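Local coordinates for protein pyruvate kinase (Pyrobaculum aerophilum, PDB 3QTG) that catalyses the final step of glycolysis, the divalent-metal-dependent transfer of phosphate from phosphoenolpyruvate to ADP that yields pyruvate and ATP, at residues 84-89 / 165-170; 250-255 / 282-287; 380-385 / 402-407. All coordinates share one frame; numbering follows the deposited sequence. Where two conformers were deposited one is given.

Contact 1 (84-89 / 165-170); sequences PSIRVG and KAIVVE
V88 and I167 meet in the tightly packed half of this contact, where two chain segments leading between the barrel and the small β domain of pyruvate kinase lie side by side. The methyl CD1 of I167 rests 3.8 Å from CG2 of V88, the two side chains crossing at about a right angle. In V88 that branch stands beside the backbone N, while CG1 is the one anti to it (chi1 176°). A single β bridge, R87 with A166, sets the register. The N-H of V88 gives a nearly straight bond of 2.8 Å to O of K165, and N of I167 reaches O of I86 at 2.9 Å in a more bent bond (138°). A water joins the backbones, accepting from N of I86 and donating to O of I167.

The other side is looser. CB of A166 lies over one face of the R87 guanidinium, 4.2 Å from NH1 and toward the rim. Within its own segment the NE-H of R87 bonds OG of S85 at 3.0 Å, and NH1 turns to the carbonyl of G164. K165, whose CB points away from 84-89, is exposed; R87 and K165 probably contribute to ATP binding, as in related pyruvate kinases. Behind the packed half, I86 and I167 meet V117 of strand 115-117 and F122 of helix 120-125, while I167 touches I132 and M134 of strand 131-134.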
loop_
_atom_site.group_PDB
_atom_site.type_symbol
_atom_site.label_atom_id
_atom_site.label_comp_id
_atom_site.label_asym_id
_atom_site.label_seq_id
_atom_site.Cartn_x
_atom_site.Cartn_y
_atom_site.Cartn_z
ATOM N N PRO A 84 36.678 -29.485 -7.766
ATOM C CA PRO A 84 37.364 -30.634 -7.166
ATOM C C PRO A 84 36.422 -31.835 -7.012
ATOM O O PRO A 84 35.201 -31.707 -7.093
ATOM C CB PRO A 84 37.845 -30.104 -5.810
ATOM C CG PRO A 84 36.910 -28.950 -5.478
ATOM C CD PRO A 84 36.363 -28.417 -6.798
ATOM N N SER A 85 36.989 -33.018 -6.840
ATOM C CA SER A 85 36.182 -34.199 -6.654
ATOM C C SER A 85 37.016 -35.117 -5.810
ATOM O O SER A 85 38.256 -34.986 -5.784
ATOM C CB SER A 85 35.897 -34.863 -7.996
ATOM O OG SER A 85 37.118 -35.226 -8.630
ATOM N N ILE A 86 36.344 -36.038 -5.125
ATOM C CA ILE A 86 37.027 -37.127 -4.458
ATOM C C ILE A 86 36.673 -38.403 -5.205
ATOM O O ILE A 86 35.500 -38.696 -5.406
ATOM C CB ILE A 86 36.655 -37.219 -2.943
ATOM C CG1 ILE A 86 37.159 -35.976 -2.205
ATOM C CG2 ILE A 86 37.216 -38.510 -2.335
ATOM C CD1 ILE A 86 36.914 -35.981 -0.685
ATOM N N ARG A 87 37.698 -39.139 -5.636
ATOM C CA ARG A 87 37.478 -40.337 -6.433
ATOM C C ARG A 87 38.131 -41.556 -5.818
ATOM O O ARG A 87 39.131 -41.430 -5.124
ATOM C CB ARG A 87 37.988 -40.115 -7.858
ATOM C CG ARG A 87 37.139 -39.096 -8.593
ATOM C CD ARG A 87 37.776 -38.585 -9.876
ATOM N NE ARG A 87 36.854 -37.613 -10.475
ATOM C CZ ARG A 87 35.824 -37.924 -11.264
ATOM N NH1 ARG A 87 35.578 -39.185 -11.596
ATOM N NH2 ARG A 87 35.041 -36.964 -11.732
ATOM N N VAL A 88 37.555 -42.727 -6.063
ATOM C CA VAL A 88 38.143 -43.979 -5.635
ATOM C C VAL A 88 39.563 -44.018 -6.244
ATOM O O VAL A 88 39.764 -43.607 -7.397
ATOM C CB VAL A 88 37.309 -45.190 -6.106
ATOM C CG1 VAL A 88 37.971 -46.505 -5.732
ATOM C CG2 VAL A 88 35.872 -45.124 -5.560
ATOM N N GLY A 89 40.529 -44.487 -5.460
ATOM C CA GLY A 89 41.904 -44.630 -5.939
ATOM C C GLY A 89 42.090 -45.909 -6.736
ATOM O O GLY A 89 41.122 -46.557 -7.146
ATOM N N LYS A 165 36.078 -43.589 -9.919
ATOM C CA LYS A 165 34.671 -43.141 -9.763
ATOM C C LYS A 165 34.548 -42.155 -8.601
ATOM O O LYS A 165 35.178 -42.341 -7.559
ATOM C CB LYS A 165 33.714 -44.319 -9.514
ATOM C CG LYS A 165 33.685 -45.435 -10.582
ATOM C CD LYS A 165 32.887 -45.054 -11.839
ATOM C CE LYS A 165 32.414 -46.322 -12.582
ATOM N NZ LYS A 165 31.332 -46.092 -13.602
ATOM N N ALA A 166 33.688 -41.153 -8.769
ATOM C CA ALA A 166 33.450 -40.104 -7.785
ATOM C C ALA A 166 32.602 -40.524 -6.557
ATOM O O ALA A 166 31.758 -41.419 -6.637
ATOM C CB ALA A 166 32.804 -38.898 -8.476
ATOM N N ILE A 167 32.826 -39.854 -5.429
ATOM C CA ILE A 167 32.197 -40.222 -4.158
ATOM C C ILE A 167 31.696 -38.949 -3.524
ATOM O O ILE A 167 32.423 -37.962 -3.418
ATOM C CB ILE A 167 33.193 -40.920 -3.169
ATOM C CG1 ILE A 167 33.999 -42.027 -3.844
ATOM C CG2 ILE A 167 32.480 -41.494 -1.949
ATOM C CD1 ILE A 167 35.258 -42.425 -3.023
ATOM N N VAL A 168 30.428 -38.968 -3.135
ATOM C CA VAL A 168 29.775 -37.816 -2.521
ATOM C C VAL A 168 29.137 -38.284 -1.212
ATOM O O VAL A 168 28.716 -39.422 -1.119
ATOM C CB VAL A 168 28.742 -37.199 -3.514
ATOM C CG1 VAL A 168 27.820 -36.172 -2.825
ATOM C CG2 VAL A 168 29.485 -36.564 -4.718
ATOM N N VAL A 169 29.130 -37.426 -0.191
ATOM C CA VAL A 169 28.469 -37.737 1.064
ATOM C C VAL A 169 27.169 -36.915 1.086
ATOM O O VAL A 169 27.213 -35.686 1.090
ATOM C CB VAL A 169 29.370 -37.426 2.304
ATOM C CG1 VAL A 169 28.688 -37.858 3.610
ATOM C CG2 VAL A 169 30.749 -38.135 2.191
ATOM N N GLU A 170 26.030 -37.609 1.057
ATOM C CA GLU A 170 24.694 -36.990 1.068
ATOM C C GLU A 170 24.559 -35.921 2.148
ATOM O O GLU A 170 24.661 -36.224 3.336
ATOM C CB GLU A 170 23.645 -38.078 1.276
ATOM C CG GLU A 170 22.193 -37.631 1.134
ATOM C CD GLU A 170 21.249 -38.798 1.310
ATOM O OE1 GLU A 170 21.099 -39.247 2.464
ATOM O OE2 GLU A 170 20.683 -39.279 0.301
HETATM O O HOH W 1 33.498 -35.984 -5.305
#

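Contact 2 (250-255 / 282-287); sequences VVVARG and KPIAVA
V250 and V252 close over CD1 of I284 at the apolar centre of this pair, two adjacent parallel strands of the TIM barrel, 250-253 and 284-287, joined through helix 266-279 in a β-α-β crossover. I284 carries CG1 anti to its amide nitrogen (chi1 170°), and the terminal methyl then lies 3.9 Å from CG1 of V250 and equally far from CG2 of V252. I273 and S277 of the crossover helix cover this face. On the other face CG1 of V251 reaches CB of A287 at 3.8 Å, beside W320 of the next strand.

Between these layers the backbones alternate donor and acceptor: V250 N to P283 O, A285 N to V250 O, V252 N to A285 O and A287 N to V252 O. The axes of 250-253 and 284-287 diverge by 20°.

At the C-terminal end of the strands the contact turns polar. G255, a probable substrate-binding residue, donates its N-H to OG1 of T288. The extended chain of R254 runs past V286, with NE 3.6 Å from CG1, and carries its guanidinium to a salt bridge with D307. The last rung belongs to the same arginine, whose backbone N-H bonds O of A287 at 3.2 Å.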
loop_
_atom_site.group_PDB
_atom_site.type_symbol
_atom_site.label_atom_id
_atom_site.label_comp_id
_atom_site.label_asym_id
_atom_site.label_seq_id
_atom_site.Cartn_x
_atom_site.Cartn_y
_atom_site.Cartn_z
ATOM N N VAL A 250 24.290 -16.294 -10.814
ATOM C CA VAL A 250 24.002 -17.416 -9.933
ATOM C C VAL A 250 23.329 -18.497 -10.759
ATOM O O VAL A 250 22.571 -18.186 -11.678
ATOM C CB VAL A 250 23.107 -17.013 -8.704
ATOM C CG1 VAL A 250 22.834 -18.231 -7.791
ATOM C CG2 VAL A 250 23.758 -15.867 -7.894
ATOM N N VAL A 251 23.647 -19.759 -10.453
ATOM C CA VAL A 251 23.110 -20.937 -11.154
ATOM C C VAL A 251 22.577 -21.971 -10.151
ATOM O O VAL A 251 23.314 -22.411 -9.264
ATOM C CB VAL A 251 24.192 -21.584 -12.054
ATOM C CG1 VAL A 251 23.590 -22.649 -12.980
ATOM C CG2 VAL A 251 24.901 -20.525 -12.888
ATOM N N VAL A 252 21.292 -22.314 -10.262
ATOM C CA VAL A 252 20.717 -23.446 -9.533
ATOM C C VAL A 252 21.045 -24.734 -10.323
ATOM O O VAL A 252 20.503 -24.981 -11.407
ATOM C CB VAL A 252 19.164 -23.308 -9.329
ATOM C CG1 VAL A 252 18.579 -24.513 -8.553
ATOM C CG2 VAL A 252 18.814 -22.014 -8.631
ATOM N N ALA A 253 21.982 -25.515 -9.790
ATOM C CA ALA A 253 22.420 -26.757 -10.442
ATOM C C ALA A 253 21.608 -27.879 -9.820
ATOM O O ALA A 253 21.973 -28.429 -8.776
ATOM C CB ALA A 253 23.958 -26.977 -10.275
ATOM N N ARG A 254 20.465 -28.160 -10.455
ATOM C CA ARG A 254 19.438 -29.076 -9.938
ATOM C C ARG A 254 19.921 -30.501 -9.747
ATOM O O ARG A 254 19.658 -31.111 -8.707
ATOM C CB ARG A 254 18.250 -29.128 -10.886
ATOM C CG ARG A 254 17.349 -27.909 -10.891
ATOM C CD ARG A 254 16.287 -28.179 -11.917
ATOM N NE ARG A 254 15.063 -27.520 -11.564
ATOM C CZ ARG A 254 13.904 -27.764 -12.152
ATOM N NH1 ARG A 254 13.830 -28.667 -13.121
ATOM N NH2 ARG A 254 12.836 -27.094 -11.770
ATOM N N GLY A 255 20.588 -31.047 -10.766
ATOM C CA GLY A 255 21.121 -32.406 -10.683
ATOM C C GLY A 255 21.989 -32.576 -9.446
ATOM O O GLY A 255 21.762 -33.467 -8.637
ATOM N N LYS A 282 21.306 -10.051 -8.800
ATOM C CA LYS A 282 22.211 -10.926 -9.554
ATOM C C LYS A 282 21.427 -11.702 -10.596
ATOM O O LYS A 282 20.400 -12.268 -10.274
ATOM C CB LYS A 282 22.917 -11.914 -8.620
ATOM C CG LYS A 282 23.850 -11.289 -7.591
ATOM C CD LYS A 282 24.877 -10.400 -8.232
ATOM C CE LYS A 282 25.845 -9.840 -7.186
ATOM N NZ LYS A 282 26.753 -8.847 -7.802
ATOM N N PRO A 283 21.920 -11.750 -11.842
ATOM C CA PRO A 283 21.251 -12.615 -12.798
ATOM C C PRO A 283 21.244 -14.080 -12.290
ATOM O O PRO A 283 22.190 -14.505 -11.607
ATOM C CB PRO A 283 22.114 -12.482 -14.066
ATOM C CG PRO A 283 22.880 -11.208 -13.888
ATOM C CD PRO A 283 23.115 -11.099 -12.415
ATOM N N ILE A 284 20.176 -14.817 -12.598
ATOM C CA ILE A 284 19.933 -16.148 -12.039
ATOM C C ILE A 284 19.568 -17.149 -13.158
ATOM O O ILE A 284 18.746 -16.863 -14.032
ATOM C CB ILE A 284 18.842 -16.106 -10.909
ATOM C CG1 ILE A 284 18.379 -17.505 -10.473
ATOM C CG2 ILE A 284 17.646 -15.200 -11.290
ATOM C CD1 ILE A 284 19.278 -18.174 -9.429
ATOM N N ALA A 285 20.203 -18.312 -13.125
ATOM C CA ALA A 285 19.880 -19.402 -14.040
ATOM C C ALA A 285 19.397 -20.636 -13.288
ATOM O O ALA A 285 19.721 -20.845 -12.117
ATOM C CB ALA A 285 21.111 -19.754 -14.904
ATOM N N VAL A 286 18.576 -21.430 -13.960
ATOM C CA VAL A 286 18.276 -22.780 -13.501
ATOM C C VAL A 286 18.801 -23.753 -14.566
ATOM O O VAL A 286 18.499 -23.608 -15.750
ATOM C CB VAL A 286 16.781 -22.987 -13.174
ATOM C CG1 VAL A 286 16.496 -24.443 -12.840
ATOM C CG2 VAL A 286 16.352 -22.098 -11.965
ATOM N N ALA A 287 19.621 -24.706 -14.122
ATOM C CA ALA A 287 20.338 -25.653 -14.983
ATOM C C ALA A 287 20.009 -27.109 -14.633
ATOM O O ALA A 287 19.838 -27.436 -13.456
ATOM C CB ALA A 287 21.860 -25.429 -14.838
#

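Contact 3 (380-385 / 402-407); sequences FSMSGT and GTPNVR. With SO4 (sulfate ion), chain C.
F380 and G402 are bridged as parallel neighbours at the point where two strands of the C-terminal α/β domain end. From its CB the F380 side chain sets off with CG anti to the backbone N (chi1 -155°), which swings the ring across the neighbouring strand. CG is 3.7 Å from O of G402, and CD1 is closer to that oxygen at 3.4 Å; the carbonyl oxygen therefore lies over one ring face, offset toward the rim. Further out, CE1 passes the carbonyl carbon of G402, and CE2 and CZ, the latter at the tip, both meet CD of P404 at 3.9 Å. Y428 and L432 of helix 428-439 also touch this phenyl ring.

The same G402 oxygen accepts the N-H of S381 nearly head-on, at 3.0 Å. In return, O of S381 takes the hydroxyl OG1 of T403 at 2.9 Å, lying in the carbonyl plane. Beyond it, SD of M382 abuts CG of P404 at 3.6 Å.

A sulfate is gripped by OG of S381 and by the amides of M382, S383 and T385, the last at the start of helix 385-391. L386 N and Y428 OH also bond it. So many donors converging on one ion, at a helix N-terminus, are consistent with a site that could hold a phosphate-like group, although this sulfate probably came from the crystallisation liquor.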
loop_
_atom_site.group_PDB
_atom_site.type_symbol
_atom_site.label_atom_id
_atom_site.label_comp_id
_atom_site.label_asym_id
_atom_site.label_seq_id
_atom_site.Cartn_x
_atom_site.Cartn_y
_atom_site.Cartn_z
ATOM N N PHE A 380 21.644 2.795 -24.343
ATOM C CA PHE A 380 23.011 2.793 -24.842
ATOM C C PHE A 380 24.007 2.636 -23.692
ATOM O O PHE A 380 24.046 3.419 -22.736
ATOM C CB PHE A 380 23.357 3.971 -25.769
ATOM C CG PHE A 380 24.501 3.658 -26.715
ATOM C CD1 PHE A 380 24.269 2.987 -27.912
ATOM C CD2 PHE A 380 25.809 3.990 -26.385
ATOM C CE1 PHE A 380 25.322 2.676 -28.785
ATOM C CE2 PHE A 380 26.876 3.660 -27.242
ATOM C CZ PHE A 380 26.623 3.002 -28.441
ATOM N N SER A 381 24.801 1.579 -23.800
ATOM C CA SER A 381 25.588 1.099 -22.691
ATOM C C SER A 381 26.982 0.739 -23.186
ATOM O O SER A 381 27.118 -0.055 -24.110
ATOM C CB SER A 381 24.885 -0.121 -22.086
ATOM O OG SER A 381 25.397 -0.440 -20.811
ATOM N N MET A 382 28.001 1.347 -22.583
ATOM C CA MET A 382 29.403 1.105 -22.944
ATOM C C MET A 382 29.910 -0.254 -22.448
ATOM O O MET A 382 30.499 -1.012 -23.216
ATOM C CB MET A 382 30.308 2.224 -22.414
ATOM C CG MET A 382 30.093 3.585 -23.069
ATOM S SD MET A 382 30.078 3.545 -24.876
ATOM C CE MET A 382 30.374 5.272 -25.300
ATOM N N SER A 383 29.677 -0.546 -21.171
ATOM C CA SER A 383 30.175 -1.763 -20.542
ATOM C C SER A 383 29.081 -2.750 -20.150
ATOM O O SER A 383 29.374 -3.799 -19.589
ATOM C CB SER A 383 30.994 -1.405 -19.292
ATOM O OG SER A 383 32.098 -0.576 -19.645
ATOM N N GLY A 384 27.820 -2.404 -20.413
ATOM C CA GLY A 384 26.689 -3.223 -19.962
ATOM C C GLY A 384 26.092 -2.864 -18.607
ATOM O O GLY A 384 25.110 -3.465 -18.203
ATOM N N THR A 385 26.663 -1.882 -17.911
ATOM C CA THR A 385 26.262 -1.553 -16.523
ATOM C C THR A 385 24.784 -1.087 -16.355
ATOM O O THR A 385 24.042 -1.622 -15.531
ATOM C CB THR A 385 27.219 -0.516 -15.915
ATOM O OG1 THR A 385 28.583 -0.928 -16.142
ATOM C CG2 THR A 385 26.977 -0.347 -14.399
ATOM N N GLY A 402 22.093 -0.934 -27.255
ATOM C CA GLY A 402 23.155 -0.654 -28.188
ATOM C C GLY A 402 24.440 -0.609 -27.404
ATOM O O GLY A 402 24.471 -0.045 -26.302
ATOM N N THR A 403 25.491 -1.217 -27.956
ATOM C CA THR A 403 26.829 -1.145 -27.377
ATOM C C THR A 403 27.920 -1.110 -28.472
ATOM O O THR A 403 27.763 -1.733 -29.522
ATOM C CB THR A 403 27.074 -2.298 -26.317
ATOM O OG1 THR A 403 28.348 -2.132 -25.691
ATOM C CG2 THR A 403 27.006 -3.683 -26.926
ATOM N N PRO A 404 29.020 -0.368 -28.244
ATOM C CA PRO A 404 30.115 -0.433 -29.248
ATOM C C PRO A 404 31.109 -1.585 -29.030
ATOM O O PRO A 404 32.070 -1.730 -29.788
ATOM C CB PRO A 404 30.826 0.921 -29.082
ATOM C CG PRO A 404 30.487 1.382 -27.666
ATOM C CD PRO A 404 29.325 0.565 -27.140
ATOM N N ASN A 405 30.890 -2.377 -27.982
ATOM C CA ASN A 405 31.775 -3.478 -27.635
ATOM C C ASN A 405 31.057 -4.797 -27.889
ATOM O O ASN A 405 30.005 -5.075 -27.296
ATOM C CB ASN A 405 32.220 -3.361 -26.169
ATOM C CG ASN A 405 33.281 -4.395 -25.772
ATOM O OD1 ASN A 405 33.672 -5.273 -26.558
ATOM N ND2 ASN A 405 33.757 -4.285 -24.542
ATOM N N VAL A 406 31.619 -5.599 -28.786
ATOM C CA VAL A 406 31.026 -6.890 -29.144
ATOM C C VAL A 406 31.049 -7.855 -27.956
ATOM O O VAL A 406 30.126 -8.639 -27.772
ATOM C CB VAL A 406 31.683 -7.499 -30.429
ATOM C CG1 VAL A 406 33.131 -7.895 -30.178
ATOM C CG2 VAL A 406 30.871 -8.685 -30.950
ATOM N N ARG A 407 32.086 -7.759 -27.128
ATOM C CA ARG A 407 32.182 -8.574 -25.921
ATOM C C ARG A 407 31.094 -8.248 -24.871
ATOM O O ARG A 407 30.637 -9.137 -24.145
ATOM C CB ARG A 407 33.586 -8.498 -25.320
ATOM C CG ARG A 407 34.624 -9.194 -26.181
ATOM C CD ARG A 407 36.046 -9.006 -25.648
ATOM N NE ARG A 407 36.309 -9.923 -24.536
ATOM C CZ ARG A 407 37.493 -10.100 -23.950
ATOM N NH1 ARG A 407 38.568 -9.417 -24.352
ATOM N NH2 ARG A 407 37.599 -10.963 -22.949
HETATM S S SO4 C . 27.384 1.822 -19.072
HETATM O O1 SO4 C . 27.607 2.565 -20.292
HETATM O O2 SO4 C . 28.296 0.671 -19.059
HETATM O O3 SO4 C . 26.005 1.338 -19.008
HETATM O O4 SO4 C . 27.626 2.626 -17.874
#

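The three contacts follow one another along the chain without overlap. Contact 2, its centre about 5 Å from that of the chain, lies in the wall of the eight-stranded barrel, between strands 249-253 and 284-287. Contact 1 is about 23 Å from it, centre to centre, where a loop after barrel strand 76-80 meets edge strand 167-169 of another mixed sheet. Contact 3, its centre about 25 Å from contact 2's, joins strands 376-380 and 399-403 in the C-terminal α/β domain's mixed sheet. Contacts 1 and 3 have centres about 42 Å apart on opposite sides of the chain's centre. Contact 1 holds probable ATP-binding residues and contact 2 a probable substrate-binding one, whereas contact 3 lies away from these sites.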